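Local structure of copper induced nitroreductase D (Lactococcus lactis, 2WQF) at residues E23-E28 with A142-G147; D57-E62 with T98-E103; V135-A140 with G175-G180. The protein is a copper-induced, FMN-binding nitroreductase involved in defence against oxidative stress. All blocks are in the same frame, centred on the assembly; numbering follows the deposited sequence.

Overall arrangement
The three contacts illustrate how one antiparallel sheet of a nitroreductase-family protein takes helices on both its faces. Interactions 2 and 3 are buried and use neighbouring strands, 97-104 and 171-182, which are joined by backbone hydrogen bonds such as Ile99 with Leu177; interaction 1 lies nearer the surface and is only partly buried. Helix 121-143 serves twice: its later turns pack on the sheet in interaction 3, and its C-terminal end leads into strand 146-151 in interaction 1. Chemistry follows place: interaction 1 is aliphatic throughout, interaction 2 adds a buried indole-to-hydroxyl hydrogen bond, and interaction 3 sets a leucine methyl under a tryptophan of the FMN pocket.

Interaction 1: E23-E28 with A142-G147; sequences EEKVIE and AELGLG
Val26 meets Leu144 and Leu146 where helix 23-35 packs against the junction between helix 121-143 and strand 146-151, a helix end closed by a Schellman motif. Gly145, with positive phi (88°), is the residue that leaves the helix there, and its turn places a leucine on each side of it against the same valine. The tight part is the inner one. CG2 of Val26 reaches CD1 of Leu146 tip to tip at 3.7 Å, both residues being buried, and Val20 from a nearby loop touches the two of them. Leu144 comes in obliquely, its CD1 lying 4.0 Å from Val26 CG2 and equally near the valine CA, so that it rests partly on the helix backbone. With CG1 anti to the backbone N (chi1 175°), Val26 turns CG2 to the leucines while CG1 packs on the ring of Phe179.

Toward solvent the fit is looser. Lys25 is exposed and offers only the aliphatic part of its chain, which bends at chi3 (-42°), turning its ammonium end away from the leucine. The outermost touch of the contact is therefore between methylene and methyl, Lys25 CD to Leu144 CD2, at 4.1 Å.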
loop_
_atom_site.group_PDB
_atom_site.type_symbol
_atom_site.label_atom_id
_atom_site.label_comp_id
_atom_site.label_asym_id
_atom_site.label_seq_id
_atom_site.Cartn_x
_atom_site.Cartn_y
_atom_site.Cartn_z
ATOM N N GLU A 23 11.583 -20.522 -10.976
ATOM C CA GLU A 23 11.215 -19.214 -11.505
ATOM C C GLU A 23 9.719 -19.131 -11.886
ATOM O O GLU A 23 9.074 -18.094 -11.713
ATOM C CB GLU A 23 12.124 -18.784 -12.677
ATOM C CG GLU A 23 13.140 -19.801 -13.207
ATOM C CD GLU A 23 14.232 -19.191 -14.125
ATOM O OE1 GLU A 23 15.406 -19.608 -14.002
ATOM O OE2 GLU A 23 13.931 -18.311 -14.967
ATOM N N GLU A 24 9.161 -20.213 -12.411
ATOM C CA GLU A 24 7.744 -20.215 -12.772
ATOM C C GLU A 24 6.875 -19.971 -11.542
ATOM O O GLU A 24 5.924 -19.206 -11.601
ATOM C CB GLU A 24 7.332 -21.544 -13.410
ATOM C CG GLU A 24 6.803 -22.627 -12.395
ATOM C CD GLU A 24 5.361 -23.118 -12.676
ATOM O OE1 GLU A 24 4.795 -22.759 -13.727
ATOM O OE2 GLU A 24 4.779 -23.864 -11.844
ATOM N N LYS A 25 7.233 -20.582 -10.416
ATOM C CA LYS A 25 6.472 -20.393 -9.182
ATOM C C LYS A 25 6.600 -18.977 -8.701
ATOM O O LYS A 25 5.662 -18.409 -8.149
ATOM C CB LYS A 25 6.953 -21.365 -8.086
ATOM C CG LYS A 25 6.243 -21.309 -6.725
ATOM C CD LYS A 25 7.046 -22.125 -5.686
ATOM C CE LYS A 25 7.555 -23.437 -6.300
ATOM N NZ LYS A 25 8.496 -24.184 -5.445
ATOM N N VAL A 26 7.783 -18.406 -8.845
ATOM C CA VAL A 26 7.977 -17.015 -8.484
ATOM C C VAL A 26 7.051 -16.100 -9.300
ATOM O O VAL A 26 6.373 -15.245 -8.736
ATOM C CB VAL A 26 9.447 -16.606 -8.659
ATOM C CG1 VAL A 26 9.587 -15.105 -8.398
ATOM C CG2 VAL A 26 10.304 -17.401 -7.698
ATOM N N ILE A 27 7.011 -16.297 -10.608
ATOM C CA ILE A 27 6.186 -15.480 -11.492
ATOM C C ILE A 27 4.703 -15.639 -11.118
ATOM O O ILE A 27 3.969 -14.657 -11.059
ATOM C CB ILE A 27 6.364 -15.877 -12.979
ATOM C CG1 ILE A 27 7.798 -15.640 -13.446
ATOM C CG2 ILE A 27 5.364 -15.130 -13.849
ATOM C CD1 ILE A 27 8.259 -14.322 -13.222
ATOM N N GLU A 28 4.284 -16.881 -10.859
ATOM C CA GLU A 28 2.905 -17.167 -10.466
ATOM C C GLU A 28 2.542 -16.423 -9.196
ATOM O O GLU A 28 1.439 -15.866 -9.065
ATOM C CB GLU A 28 2.716 -18.666 -10.251
ATOM C CG GLU A 28 2.721 -19.471 -11.527
ATOM C CD GLU A 28 2.655 -20.973 -11.283
ATOM O OE1 GLU A 28 2.477 -21.399 -10.120
ATOM O OE2 GLU A 28 2.793 -21.726 -12.265
ATOM N N ALA A 142 9.015 -12.953 0.014
ATOM C CA ALA A 142 9.664 -13.329 1.263
ATOM C C ALA A 142 9.153 -14.685 1.732
ATOM O O ALA A 142 9.902 -15.477 2.299
ATOM C CB ALA A 142 9.462 -12.255 2.332
ATOM N N GLU A 143 7.868 -14.967 1.494
ATOM C CA GLU A 143 7.316 -16.254 1.893
ATOM C C GLU A 143 7.915 -17.416 1.085
ATOM O O GLU A 143 7.970 -18.546 1.574
ATOM C CB GLU A 143 5.787 -16.243 1.818
ATOM C CG GLU A 143 5.163 -15.395 2.919
ATOM C CD GLU A 143 5.273 -16.032 4.304
ATOM O OE1 GLU A 143 4.441 -16.925 4.640
ATOM O OE2 GLU A 143 6.205 -15.637 5.049
ATOM N N LEU A 144 8.370 -17.139 -0.137
ATOM C CA LEU A 144 9.097 -18.143 -0.925
ATOM C C LEU A 144 10.555 -18.286 -0.485
ATOM O O LEU A 144 11.286 -19.119 -1.019
ATOM C CB LEU A 144 9.065 -17.780 -2.415
ATOM C CG LEU A 144 7.700 -17.736 -3.082
ATOM C CD1 LEU A 144 7.878 -17.307 -4.515
ATOM C CD2 LEU A 144 7.053 -19.080 -2.977
ATOM N N GLY A 145 10.987 -17.468 0.470
ATOM C CA GLY A 145 12.363 -17.476 0.950
ATOM C C GLY A 145 13.308 -16.570 0.175
ATOM O O GLY A 145 14.526 -16.611 0.372
ATOM N N LEU A 146 12.734 -15.742 -0.698
ATOM C CA LEU A 146 13.483 -14.776 -1.499
ATOM C C LEU A 146 13.481 -13.416 -0.842
ATOM O O LEU A 146 12.517 -13.031 -0.207
ATOM C CB LEU A 146 12.895 -14.672 -2.898
ATOM C CG LEU A 146 12.937 -15.960 -3.720
ATOM C CD1 LEU A 146 12.379 -15.771 -5.126
ATOM C CD2 LEU A 146 14.346 -16.528 -3.766
ATOM N N GLY A 147 14.565 -12.685 -0.989
ATOM C CA GLY A 147 14.632 -11.334 -0.466
ATOM C C GLY A 147 14.402 -10.325 -1.564
ATOM O O GLY A 147 14.423 -10.642 -2.757
#

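Interaction 2: D57-E62 with T98-E103; sequences DKLWDE and TILFFE
Thr98, Leu59 and Trp60 carry most of this contact, and the threonine meets the other two with different branches. Its methyl CG2 lies 3.8 Å from CD2 of Leu59, the two side chains crossing at about a right angle. Its hydroxyl serves the tryptophan: Trp60 NE1 donates to Thr98 OG1 over 3.0 Å, with an N-H...O angle of 166° and with the oxygen in the indole plane. This nearly straight, in-plane bond gives the buried indole N-H its acceptor, and OG1 is also hydrogen-bonded to OE1 of Gln56, so two partners fix the rotation of the hydroxyl group. The torsion of Thr98 divides the work, OG1 standing anti to the carbonyl carbon (chi1 -56°) and CG2 anti to the backbone N.

Within the nitroreductase fold this is helix 53-73 laid across strand 97-104 of the central sheet, the short segments running 78° apart with their axes 10.7 Å from each other at closest approach. Leu59 CD2 also sits 3.5 Å above the plane of the Trp60 ring, toward its rim, and reaches on to Leu100 CD1 at 4.2 Å. Farther along the indole, its benzene part packs on Val178 of the adjoining strand, while Phe92 meets the ring.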
loop_
_atom_site.group_PDB
_atom_site.type_symbol
_atom_site.label_atom_id
_atom_site.label_comp_id
_atom_site.label_asym_id
_atom_site.label_seq_id
_atom_site.Cartn_x
_atom_site.Cartn_y
_atom_site.Cartn_z
ATOM N N ASP A 57 20.210 -8.060 -16.450
ATOM C CA ASP A 57 21.534 -7.490 -16.709
ATOM C C ASP A 57 21.427 -6.186 -17.520
ATOM O O ASP A 57 22.116 -5.214 -17.239
ATOM C CB ASP A 57 22.382 -8.473 -17.508
ATOM C CG ASP A 57 22.800 -9.678 -16.719
ATOM O OD1 ASP A 57 22.727 -9.629 -15.480
ATOM O OD2 ASP A 57 23.239 -10.665 -17.360
ATOM N N LYS A 58 20.557 -6.177 -18.534
ATOM C CA LYS A 58 20.411 -5.022 -19.422
ATOM C C LYS A 58 19.876 -3.803 -18.687
ATOM O O LYS A 58 20.336 -2.684 -18.904
ATOM C CB LYS A 58 19.497 -5.367 -20.606
ATOM C CG LYS A 58 19.263 -4.236 -21.582
ATOM C CD LYS A 58 18.811 -4.781 -22.938
ATOM C CE LYS A 58 19.103 -3.809 -24.078
ATOM N NZ LYS A 58 18.846 -4.413 -25.428
ATOM N N LEU A 59 18.885 -4.004 -17.833
ATOM C CA LEU A 59 18.305 -2.895 -17.081
ATOM C C LEU A 59 19.399 -2.157 -16.326
ATOM O O LEU A 59 19.519 -0.934 -16.420
ATOM C CB LEU A 59 17.254 -3.378 -16.084
ATOM C CG LEU A 59 16.742 -2.284 -15.136
ATOM C CD1 LEU A 59 16.003 -1.202 -15.907
ATOM C CD2 LEU A 59 15.840 -2.881 -14.095
ATOM N N TRP A 60 20.198 -2.890 -15.576
ATOM C CA TRP A 60 21.170 -2.238 -14.695
ATOM C C TRP A 60 22.412 -1.722 -15.440
ATOM O O TRP A 60 22.891 -0.610 -15.174
ATOM C CB TRP A 60 21.503 -3.153 -13.498
ATOM C CG TRP A 60 20.262 -3.312 -12.668
ATOM C CD1 TRP A 60 19.373 -4.347 -12.704
ATOM C CD2 TRP A 60 19.722 -2.355 -11.731
ATOM N NE1 TRP A 60 18.334 -4.099 -11.843
ATOM C CE2 TRP A 60 18.514 -2.879 -11.251
ATOM C CE3 TRP A 60 20.140 -1.095 -11.280
ATOM C CZ2 TRP A 60 17.724 -2.207 -10.323
ATOM C CZ3 TRP A 60 19.366 -0.439 -10.361
ATOM C CH2 TRP A 60 18.168 -1.003 -9.877
ATOM N N ASP A 61 22.919 -2.495 -16.391
ATOM C CA ASP A 61 24.156 -2.122 -17.058
ATOM C C ASP A 61 23.941 -1.099 -18.152
ATOM O O ASP A 61 24.763 -0.207 -18.342
ATOM C CB ASP A 61 24.810 -3.344 -17.691
ATOM C CG ASP A 61 25.651 -4.136 -16.716
ATOM O OD1 ASP A 61 26.009 -3.626 -15.631
ATOM O OD2 ASP A 61 25.951 -5.286 -17.058
ATOM N N GLU A 62 22.830 -1.232 -18.874
ATOM C CA GLU A 62 22.628 -0.479 -20.097
ATOM C C GLU A 62 21.638 0.655 -19.939
ATOM O O GLU A 62 21.591 1.557 -20.776
ATOM C CB GLU A 62 22.173 -1.419 -21.215
ATOM C CG GLU A 62 23.191 -2.508 -21.536
ATOM C CD GLU A 62 22.890 -3.225 -22.834
ATOM O OE1 GLU A 62 22.436 -2.554 -23.787
ATOM O OE2 GLU A 62 23.113 -4.449 -22.906
ATOM N N THR A 98 14.219 -7.955 -11.431
ATOM C CA THR A 98 13.666 -6.660 -11.020
ATOM C C THR A 98 12.210 -6.620 -11.485
ATOM O O THR A 98 11.898 -6.904 -12.643
ATOM C CB THR A 98 14.444 -5.441 -11.577
ATOM O OG1 THR A 98 15.818 -5.541 -11.197
ATOM C CG2 THR A 98 13.917 -4.156 -11.021
ATOM N N ILE A 99 11.315 -6.261 -10.573
ATOM C CA ILE A 99 9.914 -6.059 -10.901
ATOM C C ILE A 99 9.644 -4.560 -10.925
ATOM O O ILE A 99 9.742 -3.893 -9.894
ATOM C CB ILE A 99 8.999 -6.738 -9.886
ATOM C CG1 ILE A 99 9.338 -8.230 -9.750
ATOM C CG2 ILE A 99 7.510 -6.508 -10.233
ATOM C CD1 ILE A 99 8.887 -8.842 -8.418
ATOM N N LEU A 100 9.342 -4.031 -12.105
ATOM C CA LEU A 100 9.030 -2.610 -12.265
ATOM C C LEU A 100 7.528 -2.419 -12.192
ATOM O O LEU A 100 6.768 -3.035 -12.930
ATOM C CB LEU A 100 9.589 -2.058 -13.572
ATOM C CG LEU A 100 11.135 -2.091 -13.658
ATOM C CD1 LEU A 100 11.638 -3.418 -14.171
ATOM C CD2 LEU A 100 11.640 -0.965 -14.556
ATOM N N PHE A 101 7.123 -1.622 -11.209
ATOM C CA PHE A 101 5.735 -1.299 -10.940
ATOM C C PHE A 101 5.354 0.012 -11.564
ATOM O O PHE A 101 6.015 1.007 -11.328
ATOM C CB PHE A 101 5.513 -1.220 -9.430
ATOM C CG PHE A 101 5.555 -2.565 -8.738
ATOM C CD1 PHE A 101 4.409 -3.343 -8.599
ATOM C CD2 PHE A 101 6.756 -3.056 -8.246
ATOM C CE1 PHE A 101 4.466 -4.553 -7.950
ATOM C CE2 PHE A 101 6.814 -4.248 -7.582
ATOM C CZ PHE A 101 5.678 -5.013 -7.442
ATOM N N PHE A 102 4.260 0.001 -12.333
ATOM C CA PHE A 102 3.739 1.182 -12.997
ATOM C C PHE A 102 2.269 1.354 -12.604
ATOM O O PHE A 102 1.607 0.405 -12.178
ATOM C CB PHE A 102 3.792 1.068 -14.533
ATOM C CG PHE A 102 5.134 0.696 -15.110
ATOM C CD1 PHE A 102 5.874 1.621 -15.833
ATOM C CD2 PHE A 102 5.610 -0.597 -15.009
ATOM C CE1 PHE A 102 7.114 1.264 -16.412
ATOM C CE2 PHE A 102 6.834 -0.953 -15.554
ATOM C CZ PHE A 102 7.574 -0.038 -16.283
ATOM N N GLU A 103 1.755 2.570 -12.777
ATOM C CA GLU A 103 0.329 2.844 -12.647
ATOM C C GLU A 103 -0.162 3.343 -14.000
ATOM O O GLU A 103 0.439 4.258 -14.597
ATOM C CB GLU A 103 0.069 3.896 -11.568
ATOM C CG GLU A 103 0.250 3.344 -10.152
ATOM C CD GLU A 103 -0.831 2.312 -9.810
ATOM O OE1 GLU A 103 -2.025 2.629 -10.019
ATOM O OE2 GLU A 103 -0.490 1.178 -9.351
#

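Interaction 3: V135-A140 with G175-G180; sequences VNVWTA and GQLVFG. With FMN (flavin mononucleotide), chain B.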
loop_
_atom_site.group_PDB
_atom_site.type_symbol
_atom_site.label_atom_id
_atom_site.label_comp_id
_atom_site.label_asym_id
_atom_site.label_seq_id
_atom_site.Cartn_x
_atom_site.Cartn_y
_atom_site.Cartn_z
ATOM N N VAL A 135 4.096 -3.949 -1.814
ATOM C CA VAL A 135 4.389 -4.654 -0.557
ATOM C C VAL A 135 3.776 -6.040 -0.548
ATOM O O VAL A 135 4.334 -6.950 0.049
ATOM C CB VAL A 135 4.005 -3.865 0.743
ATOM C CG1 VAL A 135 4.719 -2.544 0.766
ATOM C CG2 VAL A 135 2.481 -3.672 0.865
ATOM N N ASN A 136 2.633 -6.218 -1.228
ATOM C CA ASN A 136 2.056 -7.543 -1.281
ATOM C C ASN A 136 2.979 -8.497 -2.060
ATOM O O ASN A 136 3.155 -9.652 -1.673
ATOM C CB ASN A 136 0.601 -7.548 -1.830
ATOM C CG ASN A 136 -0.417 -7.190 -0.769
ATOM O OD1 ASN A 136 -0.114 -7.242 0.428
ATOM N ND2 ASN A 136 -1.616 -6.808 -1.194
ATOM N N VAL A 137 3.534 -8.021 -3.167
ATOM C CA VAL A 137 4.482 -8.806 -3.940
ATOM C C VAL A 137 5.743 -9.092 -3.114
ATOM O O VAL A 137 6.226 -10.215 -3.037
ATOM C CB VAL A 137 4.842 -8.118 -5.270
ATOM C CG1 VAL A 137 6.038 -8.788 -5.929
ATOM C CG2 VAL A 137 3.643 -8.133 -6.220
ATOM N N TRP A 138 6.233 -8.058 -2.464
ATOM C CA TRP A 138 7.446 -8.140 -1.651
ATOM C C TRP A 138 7.281 -9.214 -0.570
ATOM O O TRP A 138 8.166 -10.044 -0.351
ATOM C CB TRP A 138 7.677 -6.756 -1.031
ATOM C CG TRP A 138 9.015 -6.452 -0.436
ATOM C CD1 TRP A 138 10.018 -7.320 -0.130
ATOM C CD2 TRP A 138 9.462 -5.153 -0.027
ATOM N NE1 TRP A 138 11.098 -6.620 0.411
ATOM C CE2 TRP A 138 10.763 -5.294 0.477
ATOM C CE3 TRP A 138 8.893 -3.874 -0.080
ATOM C CZ2 TRP A 138 11.490 -4.202 0.957
ATOM C CZ3 TRP A 138 9.614 -2.800 0.401
ATOM C CH2 TRP A 138 10.905 -2.975 0.903
ATOM N N THR A 139 6.153 -9.168 0.123
ATOM C CA THR A 139 5.886 -10.109 1.180
ATOM C C THR A 139 5.678 -11.520 0.635
ATOM O O THR A 139 6.143 -12.501 1.228
ATOM C CB THR A 139 4.655 -9.670 2.028
ATOM O OG1 THR A 139 4.871 -8.340 2.510
ATOM C CG2 THR A 139 4.456 -10.613 3.187
ATOM N N ALA A 140 5.007 -11.636 -0.510
ATOM C CA ALA A 140 4.812 -12.945 -1.128
ATOM C C ALA A 140 6.171 -13.592 -1.495
ATOM O O ALA A 140 6.386 -14.799 -1.318
ATOM C CB ALA A 140 3.889 -12.839 -2.348
ATOM N N GLY A 175 8.219 2.359 -9.022
ATOM C CA GLY A 175 9.104 1.662 -8.107
ATOM C C GLY A 175 9.725 0.455 -8.797
ATOM O O GLY A 175 9.172 -0.058 -9.769
ATOM N N GLN A 176 10.877 0.013 -8.306
ATOM C CA GLN A 176 11.563 -1.156 -8.845
ATOM C C GLN A 176 11.953 -2.079 -7.714
ATOM O O GLN A 176 12.811 -1.767 -6.888
ATOM C CB GLN A 176 12.797 -0.764 -9.660
ATOM C CG GLN A 176 12.488 0.209 -10.778
ATOM C CD GLN A 176 12.554 1.652 -10.313
ATOM O OE1 GLN A 176 13.563 2.083 -9.769
ATOM N NE2 GLN A 176 11.493 2.401 -10.542
ATOM N N LEU A 177 11.314 -3.237 -7.682
ATOM C CA LEU A 177 11.544 -4.199 -6.618
ATOM C C LEU A 177 12.563 -5.233 -7.113
ATOM O O LEU A 177 12.266 -6.065 -7.958
ATOM C CB LEU A 177 10.238 -4.849 -6.189
ATOM C CG LEU A 177 10.320 -5.724 -4.951
ATOM C CD1 LEU A 177 10.538 -4.925 -3.662
ATOM C CD2 LEU A 177 9.040 -6.583 -4.834
ATOM N N VAL A 178 13.791 -5.103 -6.623
ATOM C CA VAL A 178 14.905 -5.983 -6.931
ATOM C C VAL A 178 14.808 -7.195 -6.011
ATOM O O VAL A 178 14.614 -7.047 -4.806
ATOM C CB VAL A 178 16.233 -5.257 -6.698
ATOM C CG1 VAL A 178 17.400 -6.141 -7.047
ATOM C CG2 VAL A 178 16.290 -4.007 -7.553
ATOM N N PHE A 179 14.885 -8.401 -6.581
ATOM C CA PHE A 179 14.647 -9.621 -5.812
ATOM C C PHE A 179 15.584 -10.744 -6.189
ATOM O O PHE A 179 16.145 -10.791 -7.287
ATOM C CB PHE A 179 13.181 -10.067 -5.921
ATOM C CG PHE A 179 12.822 -10.697 -7.243
ATOM C CD1 PHE A 179 12.834 -12.075 -7.375
ATOM C CD2 PHE A 179 12.519 -9.912 -8.350
ATOM C CE1 PHE A 179 12.498 -12.668 -8.589
ATOM C CE2 PHE A 179 12.204 -10.500 -9.583
ATOM C CZ PHE A 179 12.210 -11.878 -9.690
ATOM N N GLY A 180 15.785 -11.646 -5.244
ATOM C CA GLY A 180 16.654 -12.789 -5.471
ATOM C C GLY A 180 16.865 -13.615 -4.233
ATOM O O GLY A 180 16.150 -13.474 -3.250
HETATM N N1 FMN B . 14.688 1.406 0.215
HETATM C C2 FMN B . 15.782 1.710 -0.718
HETATM O O2 FMN B . 16.850 1.155 -0.600
HETATM N N3 FMN B . 15.573 2.728 -1.706
HETATM C C4 FMN B . 14.377 3.406 -1.845
HETATM O O4 FMN B . 14.237 4.176 -2.754
HETATM C C4A FMN B . 13.294 3.119 -0.899
HETATM N N5 FMN B . 12.157 3.729 -0.918
HETATM C C5A FMN B . 11.000 3.117 -0.186
HETATM C C6 FMN B . 9.617 3.600 -0.503
HETATM C C7 FMN B . 8.544 3.054 0.058
HETATM C C7M FMN B . 7.176 3.605 -0.276
HETATM C C8 FMN B . 8.739 1.901 1.018
HETATM C C8M FMN B . 7.525 1.213 1.617
HETATM C C9 FMN B . 9.966 1.473 1.337
HETATM C C9A FMN B . 11.178 2.102 0.698
HETATM N N10 FMN B . 12.513 1.699 1.010
HETATM C C10 FMN B . 13.536 2.060 0.131
HETATM C "C1'" FMN B . 12.780 0.668 2.004
HETATM C "C2'" FMN B . 12.537 1.199 3.414
HETATM O "O2'" FMN B . 13.594 2.051 3.772
HETATM C "C3'" FMN B . 12.405 -0.006 4.348
HETATM O "O3'" FMN B . 11.208 -0.650 3.957
HETATM C "C4'" FMN B . 12.284 0.445 5.814
HETATM O "O4'" FMN B . 13.518 0.989 6.260
HETATM C "C5'" FMN B . 11.871 -0.700 6.737
HETATM O "O5'" FMN B . 12.823 -1.747 6.621
HETATM P P FMN B . 12.345 -3.228 6.130
HETATM O O1P FMN B . 11.230 -3.689 6.979
HETATM O O2P FMN B . 11.905 -3.117 4.621
HETATM O O3P FMN B . 13.638 -4.143 6.276
#
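The FMN pocket of this nitroreductase includes Trp138, whose indole is supported from the sheet by Leu177. CD1 of the leucine lies over one face of the ring in a CH-pi contact, 4.0 Å from the centroid of the five-membered ring and 18° off its normal; the nearest ring atom is CD2 of Trp138. The other leucine methyl, CD2, takes the helix itself, touching CG1 of Val137 at 3.9 Å as the two side chains slide past each other in opposite directions. With CG of Trp138 anti to the backbone N (chi1 -165°), the benzene part of the indole extends to the cofactor, where CZ2 is 3.8 Å from the phosphate oxygen O2P of FMN. Trp138 NE1 donates to the backbone O of Arg11, and Arg10 makes a cation-pi contact with the ring, so the indole touches two FMN-binding residues and probably helps to position them. Replacing Trp138 by an alanine would probably open a gap beside the FMN phosphate, leaving Leu177 CD1 without its aromatic face and Arg10 without its cation-pi partner.

Helix 121-143 packs on strand 171-182 between its neighbours 97-104 and 146-151; Val137 also touches helix 23-35, and Thr139 meets Phe3 of the second subunit.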